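Local coordinates for Thiol:disulfide interchange protein DsbA (Neisseria meningitidis serogroup B, PDB 2ZNM) that probably catalyses thiol-disulfide exchange in periplasmic proteins as a DsbA-type oxidoreductase built on the thioredoxin fold, at residues A[34-39]-A[94-99]; A[40-45]-A[166-171]; A[76-79]-A[83-86]; A[100-103]-A[107-110]; A[158-163]-A[179-184]. One frame throughout, in Å; residues are numbered along the deposited sequence.

Interaction 1: residues A[34-39]-A[94-99]; sequences CVHCHH and AVYEQK
V35 and Y96 bring the irregular backbone of 34-39 closest to the last turn of helix 84-97, with V35 CA and Y96 CA 7.4 Å apart, and the gap is spanned by the Y96 side chain, the one residue of 94-99 that makes contact. Its CG lies beside the backbone N and opposite the carbonyl carbon (chi1 -63°), which sends the phenol off the helix until its hydroxyl enters the bend between C34 and H36. There the oxygen serves both neighbours. Y96 OH donates to C34 O at 2.6 Å, lying in the carbonyl plane on a lone pair, and it accepts from H36 N at 2.8 Å. One hydroxyl therefore ties together the two peptide groups that flank V35. V35 adds apolar packing: its CG2 lies over one face of the Y96 ring, offset toward the rim, 4.1 Å from CE1. H39 approaches from further along the loop, placing ND1 3.4 Å from Y96 CE2; the two rings meet rim to rim with planes at 29°. Beyond them, F92 of the same helix meets the H36 ring and touches H39. The segment carries the C-X-X-C pair C34 and C37, the predicted redox-active disulfide, which is not formed here: C34 SG stands 13.9 Å from C37 SG. In the canonical thioredoxin fold this motif begins a helix; in this crystal it is an irregular loop, with a type I turn from H36 to H39, whose shape may partly reflect lattice contacts.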
# COMPACT_ATOMS: atom_id res chain seq x y z
N CYS A 34 6.42 6.70 5.80
CA CYS A 34 6.83 5.57 6.66
C CYS A 34 8.33 5.39 6.49
O CYS A 34 8.80 5.19 5.37
CB CYS A 34 6.09 4.27 6.29
SG CYS A 34 4.25 4.26 6.50
N VAL A 35 9.09 5.47 7.58
CA VAL A 35 10.55 5.49 7.47
C VAL A 35 11.15 4.09 7.58
O VAL A 35 11.04 3.40 8.60
CB VAL A 35 11.21 6.50 8.45
CG1 VAL A 35 12.75 6.51 8.29
CG2 VAL A 35 10.65 7.90 8.21
N HIS A 36 11.78 3.68 6.48
CA HIS A 36 12.41 2.38 6.35
C HIS A 36 13.87 2.59 6.09
O HIS A 36 14.25 3.45 5.30
CB HIS A 36 11.79 1.61 5.18
CG HIS A 36 10.32 1.43 5.30
ND1 HIS A 36 9.43 1.97 4.40
CD2 HIS A 36 9.57 0.76 6.21
CE1 HIS A 36 8.19 1.66 4.76
NE2 HIS A 36 8.25 0.92 5.85
N CYS A 37 14.70 1.76 6.72
CA CYS A 37 16.14 1.94 6.61
C CYS A 37 16.73 1.75 5.20
O CYS A 37 17.80 2.30 4.90
CB CYS A 37 16.87 1.09 7.67
SG CYS A 37 17.21 -0.62 7.22
N HIS A 38 16.07 0.98 4.33
CA HIS A 38 16.59 0.84 2.96
C HIS A 38 15.66 1.43 1.90
O HIS A 38 15.82 1.12 0.72
CB HIS A 38 16.94 -0.63 2.61
CG HIS A 38 18.04 -1.22 3.45
ND1 HIS A 38 19.34 -0.79 3.39
CD2 HIS A 38 18.01 -2.23 4.35
CE1 HIS A 38 20.07 -1.49 4.23
NE2 HIS A 38 19.29 -2.38 4.82
N HIS A 39 14.71 2.27 2.31
CA HIS A 39 13.72 2.89 1.40
C HIS A 39 12.81 1.85 0.73
O HIS A 39 12.38 2.03 -0.41
CB HIS A 39 14.38 3.79 0.34
CG HIS A 39 15.37 4.77 0.89
ND1 HIS A 39 15.00 6.00 1.40
CD2 HIS A 39 16.72 4.71 1.01
CE1 HIS A 39 16.07 6.65 1.81
NE2 HIS A 39 17.13 5.89 1.58
N ALA A 94 12.64 10.99 -1.40
CA ALA A 94 12.24 12.35 -1.72
C ALA A 94 11.25 12.85 -0.66
O ALA A 94 11.35 13.97 -0.18
CB ALA A 94 11.63 12.39 -3.11
N VAL A 95 10.31 11.99 -0.28
CA VAL A 95 9.36 12.28 0.78
C VAL A 95 10.09 12.48 2.13
O VAL A 95 9.80 13.44 2.85
CB VAL A 95 8.21 11.22 0.81
CG1 VAL A 95 7.26 11.45 1.98
CG2 VAL A 95 7.42 11.25 -0.50
N TYR A 96 11.07 11.61 2.42
CA TYR A 96 11.90 11.72 3.65
C TYR A 96 12.68 13.03 3.76
O TYR A 96 12.81 13.58 4.84
CB TYR A 96 12.94 10.60 3.76
CG TYR A 96 12.42 9.18 3.88
CD1 TYR A 96 11.07 8.89 4.05
CD2 TYR A 96 13.32 8.11 3.84
CE1 TYR A 96 10.62 7.57 4.15
CE2 TYR A 96 12.88 6.79 3.94
CZ TYR A 96 11.53 6.53 4.09
OH TYR A 96 11.11 5.23 4.19
N GLU A 97 13.25 13.48 2.66
CA GLU A 97 14.13 14.66 2.70
C GLU A 97 13.37 15.97 2.85
O GLU A 97 13.90 16.95 3.39
CB GLU A 97 15.03 14.67 1.46
CG GLU A 97 15.95 13.44 1.37
CD GLU A 97 17.09 13.62 0.39
OE1 GLU A 97 16.87 14.29 -0.65
OE2 GLU A 97 18.20 13.11 0.66
N GLN A 98 12.12 15.98 2.38
CA GLN A 98 11.20 17.14 2.46
C GLN A 98 11.69 18.42 1.76
O GLN A 98 11.19 19.52 2.05
CB GLN A 98 10.83 17.45 3.92
CG GLN A 98 10.03 16.38 4.62
CD GLN A 98 9.45 16.86 5.95
OE1 GLN A 98 10.15 16.89 6.97
NE2 GLN A 98 8.18 17.25 5.94
N LYS A 99 12.64 18.29 0.84
CA LYS A 99 13.17 19.43 0.09
C LYS A 99 12.23 19.96 -1.00
O LYS A 99 12.34 21.11 -1.42
CB LYS A 99 14.55 19.09 -0.51
CG LYS A 99 15.63 18.79 0.53
CD LYS A 99 16.81 18.00 -0.05
CE LYS A 99 17.98 18.01 0.94
NZ LYS A 99 19.12 17.10 0.58

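Interaction 2: residues A[40-45]-A[166-171]; sequences FDPLLL and NGFDGG
The ring of F168 points its rim, not its face, at the start of helix 42-50, where P42 and L43 receive it. With CG opposite the backbone N (chi1 -175°), the phenylalanine extends from the first turn of helix 167-185, and its leading atoms CE1 and CZ make the contact. CZ comes to 3.8 Å from P42 O and CE1 to 3.8 Å from L43 N, both near the plane of the ring, so the backbone at the P42-L43 link runs past an aromatic edge. The flanking side chains complete the packing: P42 CB lies 4.2 Å from F168 CE1, and L43 CD1 lies 4.0 Å from that same carbon. L43 and F168 run past each other in opposite directions, the leucine heading toward the helix that bears F168. No hydrogen bond crosses the contact, which is pure van der Waals packing. The backbone met by the ring is itself bonded to D41, the N-cap of helix 42-50. Its OD2 takes the L43 N-H at 2.8 Å, a capping bond that joins the residue before the helix to its first turn. P42 and F168 are exposed, whereas L43 is buried. On the inner side L43 and L44 pack on E28 of strand 24-30, next to the edge strand 55-61, and P42 and D41 also touch H36 in the preceding loop. The contact thus links the beginnings of helices 42-50 and 167-185 beside strand 24-30.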
# COMPACT_ATOMS: atom_id res chain seq x y z
N PHE A 40 12.54 0.76 1.44
CA PHE A 40 11.50 -0.18 1.04
C PHE A 40 10.93 -0.80 2.30
O PHE A 40 11.63 -0.94 3.30
CB PHE A 40 12.02 -1.25 0.04
CG PHE A 40 12.94 -2.27 0.66
CD1 PHE A 40 12.42 -3.45 1.21
CD2 PHE A 40 14.31 -2.06 0.70
CE1 PHE A 40 13.27 -4.39 1.79
CE2 PHE A 40 15.17 -3.01 1.28
CZ PHE A 40 14.65 -4.17 1.83
N ASP A 41 9.65 -1.15 2.24
CA ASP A 41 8.93 -1.82 3.33
C ASP A 41 9.38 -3.29 3.52
O ASP A 41 9.14 -4.13 2.67
CB ASP A 41 7.44 -1.75 3.03
CG ASP A 41 6.59 -2.13 4.20
OD1 ASP A 41 5.52 -1.53 4.35
OD2 ASP A 41 6.95 -3.03 4.97
N PRO A 42 10.06 -3.59 4.65
CA PRO A 42 10.50 -4.98 4.91
C PRO A 42 9.34 -5.98 5.09
O PRO A 42 9.52 -7.17 4.87
CB PRO A 42 11.33 -4.87 6.20
CG PRO A 42 10.91 -3.56 6.83
CD PRO A 42 10.47 -2.65 5.72
N LEU A 43 8.15 -5.49 5.48
CA LEU A 43 6.97 -6.37 5.61
C LEU A 43 6.49 -6.92 4.26
O LEU A 43 6.24 -8.13 4.15
CB LEU A 43 5.82 -5.67 6.35
CG LEU A 43 4.64 -6.58 6.71
CD1 LEU A 43 5.02 -7.54 7.83
CD2 LEU A 43 3.41 -5.77 7.09
N LEU A 44 6.37 -6.06 3.26
CA LEU A 44 6.01 -6.47 1.88
C LEU A 44 6.96 -7.48 1.27
O LEU A 44 6.53 -8.44 0.62
CB LEU A 44 5.94 -5.23 0.97
CG LEU A 44 4.59 -4.56 0.68
CD1 LEU A 44 3.43 -5.03 1.58
CD2 LEU A 44 4.72 -3.05 0.67
N LEU A 45 8.26 -7.26 1.48
CA LEU A 45 9.30 -8.18 1.04
C LEU A 45 9.20 -9.57 1.71
O LEU A 45 9.29 -10.61 1.03
CB LEU A 45 10.68 -7.53 1.26
CG LEU A 45 11.99 -8.03 0.62
CD1 LEU A 45 12.93 -8.60 1.65
CD2 LEU A 45 11.82 -8.98 -0.54
N ASN A 166 2.28 -8.04 18.79
CA ASN A 166 3.48 -8.79 19.12
C ASN A 166 4.70 -8.47 18.25
O ASN A 166 5.62 -9.29 18.12
CB ASN A 166 3.18 -10.29 19.12
CG ASN A 166 3.97 -11.05 20.17
OD1 ASN A 166 3.40 -11.59 21.12
ND2 ASN A 166 5.29 -11.08 20.01
N GLY A 167 4.71 -7.27 17.66
CA GLY A 167 5.83 -6.82 16.84
C GLY A 167 5.77 -7.27 15.39
O GLY A 167 4.71 -7.65 14.88
N PHE A 168 6.93 -7.21 14.73
CA PHE A 168 7.06 -7.53 13.30
C PHE A 168 6.68 -8.98 13.01
O PHE A 168 5.68 -9.23 12.34
CB PHE A 168 8.51 -7.24 12.83
CG PHE A 168 8.73 -7.42 11.35
CD1 PHE A 168 8.51 -6.36 10.47
CD2 PHE A 168 9.17 -8.64 10.84
CE1 PHE A 168 8.72 -6.52 9.10
CE2 PHE A 168 9.38 -8.82 9.47
CZ PHE A 168 9.16 -7.75 8.60
N ASP A 169 7.47 -9.91 13.54
CA ASP A 169 7.38 -11.34 13.23
C ASP A 169 6.07 -11.98 13.71
O ASP A 169 5.60 -12.95 13.11
CB ASP A 169 8.56 -12.06 13.87
CG ASP A 169 9.59 -11.10 14.43
OD1 ASP A 169 10.21 -10.36 13.63
OD2 ASP A 169 9.76 -11.06 15.66
N GLY A 170 5.51 -11.44 14.79
CA GLY A 170 4.19 -11.83 15.27
C GLY A 170 3.12 -11.42 14.26
O GLY A 170 2.09 -12.08 14.12
N GLY A 171 3.40 -10.32 13.56
CA GLY A 171 2.56 -9.83 12.47
C GLY A 171 2.46 -10.78 11.28
O GLY A 171 1.35 -11.05 10.82

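Interaction 3: residues A[76-79]-A[83-86]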
# COMPACT_ATOMS: atom_id res chain seq x y z
N ALA A 76 -0.11 5.57 -7.20
CA ALA A 76 -0.85 4.99 -8.31
C ALA A 76 -0.00 5.00 -9.57
O ALA A 76 -0.00 4.02 -10.29
CB ALA A 76 -2.17 5.72 -8.53
N ALA A 77 0.71 6.09 -9.83
CA ALA A 77 1.59 6.19 -11.00
C ALA A 77 2.65 5.08 -11.03
O ALA A 77 2.81 4.40 -12.05
CB ALA A 77 2.25 7.55 -11.05
N VAL A 78 3.34 4.89 -9.91
CA VAL A 78 4.37 3.87 -9.74
C VAL A 78 3.83 2.46 -10.01
O VAL A 78 4.39 1.71 -10.83
CB VAL A 78 4.99 3.94 -8.32
CG1 VAL A 78 5.94 2.80 -8.09
CG2 VAL A 78 5.72 5.29 -8.10
N ASN A 79 2.75 2.10 -9.32
CA ASN A 79 2.09 0.82 -9.52
C ASN A 79 1.68 0.62 -10.97
O ASN A 79 1.98 -0.43 -11.56
CB ASN A 79 0.86 0.67 -8.59
CG ASN A 79 0.16 -0.68 -8.75
OD1 ASN A 79 0.80 -1.68 -9.07
ND2 ASN A 79 -1.15 -0.70 -8.53
N LEU A 83 6.71 0.28 -12.22
CA LEU A 83 8.04 0.73 -11.79
C LEU A 83 8.27 0.65 -10.28
O LEU A 83 9.11 1.37 -9.75
CB LEU A 83 8.33 2.14 -12.32
CG LEU A 83 8.60 2.35 -13.81
CD1 LEU A 83 8.66 3.84 -14.12
CD2 LEU A 83 9.88 1.66 -14.29
N LYS A 84 7.56 -0.22 -9.59
CA LYS A 84 7.66 -0.32 -8.13
C LYS A 84 9.11 -0.38 -7.64
O LYS A 84 9.54 0.48 -6.88
CB LYS A 84 6.84 -1.50 -7.60
CG LYS A 84 5.33 -1.28 -7.58
CD LYS A 84 4.62 -2.37 -6.77
CE LYS A 84 3.10 -2.43 -7.05
NZ LYS A 84 2.25 -1.43 -6.30
N TYR A 85 9.87 -1.37 -8.12
CA TYR A 85 11.23 -1.60 -7.59
C TYR A 85 12.28 -0.64 -8.11
O TYR A 85 13.32 -0.47 -7.49
CB TYR A 85 11.67 -3.06 -7.79
CG TYR A 85 10.59 -4.02 -7.37
CD1 TYR A 85 10.12 -4.04 -6.05
CD2 TYR A 85 10.01 -4.89 -8.29
CE1 TYR A 85 9.12 -4.90 -5.67
CE2 TYR A 85 8.99 -5.76 -7.91
CZ TYR A 85 8.56 -5.76 -6.60
OH TYR A 85 7.57 -6.63 -6.22
N GLN A 86 12.00 -0.01 -9.24
CA GLN A 86 12.93 0.95 -9.84
C GLN A 86 12.69 2.35 -9.28
O GLN A 86 13.61 3.17 -9.24
CB GLN A 86 12.78 0.98 -11.37
CG GLN A 86 13.23 -0.28 -12.12
CD GLN A 86 12.28 -1.47 -11.97
OE1 GLN A 86 12.71 -2.63 -12.04
NE2 GLN A 86 11.00 -1.19 -11.77
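V78 and L83 meet across the short turn between two consecutive helices, 69-81 and 84-97, of the helical domain that DsbA proteins carry inserted into the thioredoxin fold. The tight side is formed by backbone and by a buried valine. L83 N donates to V78 O at 3.1 Å and 162°, tilted 16° from the carbonyl plane, and this nearly straight bond accompanies a close approach, V78 CA and L83 CA being 5.2 Å apart. The same carbonyl also has the hydroxyl of S81 as a partner, so it is gripped twice where the first helix ends. V78 places CG1 opposite its own backbone N (chi1 174°), and that methyl presses on the beginning of the second helix, 3.6 Å from K84 CA. L123 of helix 120-127 touches both V78 and L83 and extends this inner packing. The outer side is much looser. N79 is exposed and its side chain runs beside that of K84, both pointing the same way. The lysine stays extended through its middle torsions and bends only at the last, which folds the ammonium back toward the amide. The resulting bond is weak: K84 NZ stands 3.1 Å from N79 OD1, with K84 CE nearly as close to that oxygen at 3.2 Å.

Interaction 4: residues A[100-103]-A[107-110]; sequences IRLE and VAGK
V107, in the first turns of helix 105-113, sets its CG1 methyl against the loop formed by I100 and R101. The methyl meets two different surfaces: I100 CB at 3.7 Å and R101 O at 3.3 Å, so a methyl rests on a peptide oxygen as well as on hydrocarbon. I100 has its CG1 between the backbone N and the carbonyl carbon (chi1 64°), a less common choice for isoleucine, and this branch stays 4.1 Å from V107 CG1 as the two side chains pass at a slant. The I100 side chain also touches W111, one turn further along the helix. At R101 the chain folds through an inverse gamma turn, closed by a weak bond from L102 N to I100 O. L102 starts away from helix 105-113, but with CG opposite its backbone N (chi1 -155°) the end swings back until CD1 is 3.9 Å from A108 CA. A108 returns the contact by placing CB 3.6 Å from L102 O. Both residues are buried, and L102 also packs on A94 and V95 of helix 84-97, bridging the helix before the loop and the one after it. The guanidinium of R101 leads away from the helix, toward a long, weak charge pairing with E103 in its own segment, with the oxygen well out of the guanidinium plane. No hydrogen bond or ion pair joins the two segments, so the loop is held to its helix by shape and dispersion, with the charges kept to the outside.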
# COMPACT_ATOMS: atom_id res chain seq x y z
N ILE A 100 11.32 19.13 -1.48
CA ILE A 100 10.40 19.53 -2.54
C ILE A 100 9.01 19.05 -2.15
O ILE A 100 8.86 18.03 -1.47
CB ILE A 100 10.81 18.95 -3.95
CG1 ILE A 100 10.74 17.42 -3.96
CG2 ILE A 100 12.21 19.43 -4.38
CD1 ILE A 100 11.26 16.77 -5.25
N ARG A 101 7.99 19.80 -2.56
CA ARG A 101 6.62 19.42 -2.31
C ARG A 101 6.16 18.44 -3.41
O ARG A 101 5.55 18.83 -4.41
CB ARG A 101 5.72 20.66 -2.24
CG ARG A 101 4.25 20.35 -1.98
CD ARG A 101 3.49 21.54 -1.40
NE ARG A 101 2.17 21.11 -0.94
CZ ARG A 101 1.95 20.43 0.19
NH1 ARG A 101 2.97 20.12 0.99
NH2 ARG A 101 0.72 20.07 0.52
N LEU A 102 6.48 17.15 -3.21
CA LEU A 102 6.19 16.11 -4.20
C LEU A 102 4.69 15.91 -4.46
O LEU A 102 4.30 15.31 -5.47
CB LEU A 102 6.84 14.79 -3.78
CG LEU A 102 7.18 13.74 -4.85
CD1 LEU A 102 8.19 14.24 -5.88
CD2 LEU A 102 7.71 12.49 -4.21
N GLU A 103 3.86 16.41 -3.54
CA GLU A 103 2.40 16.36 -3.65
C GLU A 103 1.89 17.19 -4.82
O GLU A 103 0.77 17.02 -5.27
CB GLU A 103 1.73 16.89 -2.37
CG GLU A 103 1.74 15.95 -1.20
CD GLU A 103 2.94 16.17 -0.27
OE1 GLU A 103 3.95 16.77 -0.71
OE2 GLU A 103 2.86 15.76 0.90
N VAL A 107 5.87 19.82 -9.58
CA VAL A 107 7.07 19.47 -8.80
C VAL A 107 7.40 17.98 -8.96
O VAL A 107 8.55 17.62 -9.18
CB VAL A 107 6.94 19.88 -7.30
CG1 VAL A 107 8.07 19.30 -6.45
CG2 VAL A 107 6.93 21.40 -7.16
N ALA A 108 6.38 17.13 -8.88
CA ALA A 108 6.54 15.70 -9.12
C ALA A 108 7.13 15.44 -10.51
O ALA A 108 8.11 14.71 -10.64
CB ALA A 108 5.23 14.98 -8.95
N GLY A 109 6.55 16.08 -11.53
CA GLY A 109 7.02 15.99 -12.91
C GLY A 109 8.47 16.41 -13.11
O GLY A 109 9.26 15.68 -13.71
N LYS A 110 8.82 17.59 -12.60
CA LYS A 110 10.21 18.06 -12.67
C LYS A 110 11.15 17.11 -11.94
O LYS A 110 12.24 16.82 -12.43
CB LYS A 110 10.35 19.49 -12.14
CG LYS A 110 9.68 20.55 -13.02
CD LYS A 110 10.44 21.88 -12.99
CE LYS A 110 10.00 22.79 -14.13
NZ LYS A 110 11.00 23.87 -14.40

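Interaction 5: residues A[158-163]-A[179-184]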
# COMPACT_ATOMS: atom_id res chain seq x y z
N GLY A 158 -10.15 -9.09 2.68
CA GLY A 158 -11.12 -7.99 2.76
C GLY A 158 -11.88 -7.85 4.07
O GLY A 158 -12.67 -6.92 4.23
N LYS A 159 -11.62 -8.75 5.01
CA LYS A 159 -12.49 -8.91 6.18
C LYS A 159 -11.81 -8.66 7.52
O LYS A 159 -12.45 -8.18 8.46
CB LYS A 159 -13.08 -10.33 6.22
CG LYS A 159 -14.32 -10.54 5.38
CD LYS A 159 -14.90 -11.93 5.65
CE LYS A 159 -16.39 -11.97 5.31
NZ LYS A 159 -17.01 -13.28 5.65
N TYR A 160 -10.54 -9.02 7.61
CA TYR A 160 -9.87 -9.07 8.91
C TYR A 160 -8.66 -8.17 8.95
O TYR A 160 -7.76 -8.25 8.12
CB TYR A 160 -9.48 -10.51 9.29
CG TYR A 160 -10.64 -11.46 9.34
CD1 TYR A 160 -11.55 -11.43 10.40
CD2 TYR A 160 -10.83 -12.41 8.33
CE1 TYR A 160 -12.63 -12.32 10.46
CE2 TYR A 160 -11.90 -13.31 8.39
CZ TYR A 160 -12.79 -13.25 9.45
OH TYR A 160 -13.85 -14.12 9.51
N ARG A 161 -8.67 -7.30 9.96
CA ARG A 161 -7.67 -6.26 10.14
C ARG A 161 -6.70 -6.73 11.21
O ARG A 161 -7.12 -7.09 12.32
CB ARG A 161 -8.36 -4.97 10.60
CG ARG A 161 -7.49 -3.74 10.75
CD ARG A 161 -8.39 -2.62 11.25
NE ARG A 161 -7.93 -1.29 10.88
CZ ARG A 161 -8.74 -0.27 10.60
NH1 ARG A 161 -10.06 -0.44 10.61
NH2 ARG A 161 -8.24 0.90 10.26
N VAL A 162 -5.42 -6.76 10.87
CA VAL A 162 -4.39 -7.20 11.79
C VAL A 162 -4.26 -6.24 12.97
O VAL A 162 -4.34 -5.02 12.80
CB VAL A 162 -3.02 -7.35 11.08
CG1 VAL A 162 -1.91 -7.64 12.08
CG2 VAL A 162 -3.10 -8.43 10.02
N ILE A 163 -4.09 -6.80 14.17
CA ILE A 163 -3.61 -6.04 15.32
C ILE A 163 -2.15 -6.40 15.54
O ILE A 163 -1.82 -7.56 15.78
CB ILE A 163 -4.43 -6.35 16.61
CG1 ILE A 163 -5.91 -6.02 16.40
CG2 ILE A 163 -3.83 -5.60 17.81
CD1 ILE A 163 -6.80 -6.35 17.59
N VAL A 179 -4.90 -15.82 6.57
CA VAL A 179 -5.05 -16.34 5.21
C VAL A 179 -5.59 -17.78 5.26
O VAL A 179 -6.43 -18.16 4.44
CB VAL A 179 -3.71 -16.27 4.42
CG1 VAL A 179 -3.80 -17.02 3.11
CG2 VAL A 179 -3.32 -14.81 4.17
N ALA A 180 -5.12 -18.56 6.23
CA ALA A 180 -5.61 -19.93 6.44
C ALA A 180 -7.04 -19.95 6.98
O ALA A 180 -7.81 -20.88 6.70
CB ALA A 180 -4.69 -20.71 7.36
N LYS A 181 -7.40 -18.92 7.75
CA LYS A 181 -8.76 -18.73 8.25
C LYS A 181 -9.73 -18.42 7.11
O LYS A 181 -10.80 -19.03 7.01
CB LYS A 181 -8.79 -17.60 9.30
CG LYS A 181 -10.14 -17.39 9.98
CD LYS A 181 -10.05 -16.31 11.05
CE LYS A 181 -11.42 -15.94 11.61
NZ LYS A 181 -11.99 -16.99 12.51
N VAL A 182 -9.35 -17.48 6.24
CA VAL A 182 -10.15 -17.08 5.09
C VAL A 182 -10.35 -18.24 4.11
O VAL A 182 -11.47 -18.50 3.67
CB VAL A 182 -9.53 -15.81 4.39
CG1 VAL A 182 -10.09 -15.60 2.99
CG2 VAL A 182 -9.76 -14.55 5.23
N ARG A 183 -9.27 -18.95 3.80
CA ARG A 183 -9.30 -20.07 2.86
C ARG A 183 -10.32 -21.14 3.28
O ARG A 183 -11.16 -21.55 2.48
CB ARG A 183 -7.91 -20.68 2.71
CG ARG A 183 -7.84 -21.96 1.89
CD ARG A 183 -6.39 -22.29 1.53
NE ARG A 183 -5.50 -22.21 2.69
CZ ARG A 183 -4.30 -21.64 2.67
NH1 ARG A 183 -3.83 -21.09 1.56
NH2 ARG A 183 -3.57 -21.62 3.78
N GLU A 184 -10.20 -21.57 4.53
CA GLU A 184 -11.07 -22.57 5.14
C GLU A 184 -12.53 -22.09 5.17
O GLU A 184 -13.44 -22.85 4.83
CB GLU A 184 -10.55 -22.94 6.54
CG GLU A 184 -11.59 -23.38 7.57
CD GLU A 184 -11.95 -24.86 7.50
OE1 GLU A 184 -11.02 -25.70 7.49
OE2 GLU A 184 -13.16 -25.17 7.47
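Y160 packs on K181 and V182 where the edge region of the thioredoxin-fold sheet meets the C-terminal helix 167-185. The tyrosine stands at a classic beta bulge: K159 and Y160 together face V156, just at the beginning of strand 160-162. Apolar contacts carry the interface. V182 CG2 meets the ring at its edge, near the ring plane and 3.9 Å from Y160 CD2, while the two side chains slide past each other in opposite directions. V182 is buried and also touches I24 of strand 24-30, and Y160 rests on L178 one turn earlier in the helix, so the tyrosine packs into the layer between helix and sheet. Whereas V182 takes the edge, the lysine packs its CD and CE over the ring face, its chain crossing Y160 at about a right angle. K181 is extended as far as CE, and its last torsion turns NZ aside (chi4 73°). It is thus the methylene part that meets the ring. An aromatic contact adds to this: the ring of Y9, in the neighbouring strand 9-11, meets that of Y160 nearly perpendicularly. The polar interaction lies beyond the two segments, Y160 OH being hydrogen-bonded to E185 OE2 on the next turn of the helix. At the outer end of the phenol, K181 CE sits 3.7 Å from both Y160 CZ and Y160 OH.

How the interactions relate
The contacts follow a two-part build, a thioredoxin fold with a helical insertion. Interactions 3 and 4 lie in the helical part, and interaction 1 joins it to the loop after strand 24-30; their centres are about 14 to 16 Å apart. Interactions 1 and 3 share helix 84-97, and 4 touches 1 through V95 and L102. Interactions 2 and 5, centres about 17 Å apart, both use helix 167-185. In sequence 1 and 2 alternate, as do 2 and 5. The predicted active-site loop links the parts, meeting Y96 in interaction 1 and leading into helix 42-50 in interaction 2. Interactions 4 and 5, on opposite sides of the chain's centre, have centres about 37 Å apart.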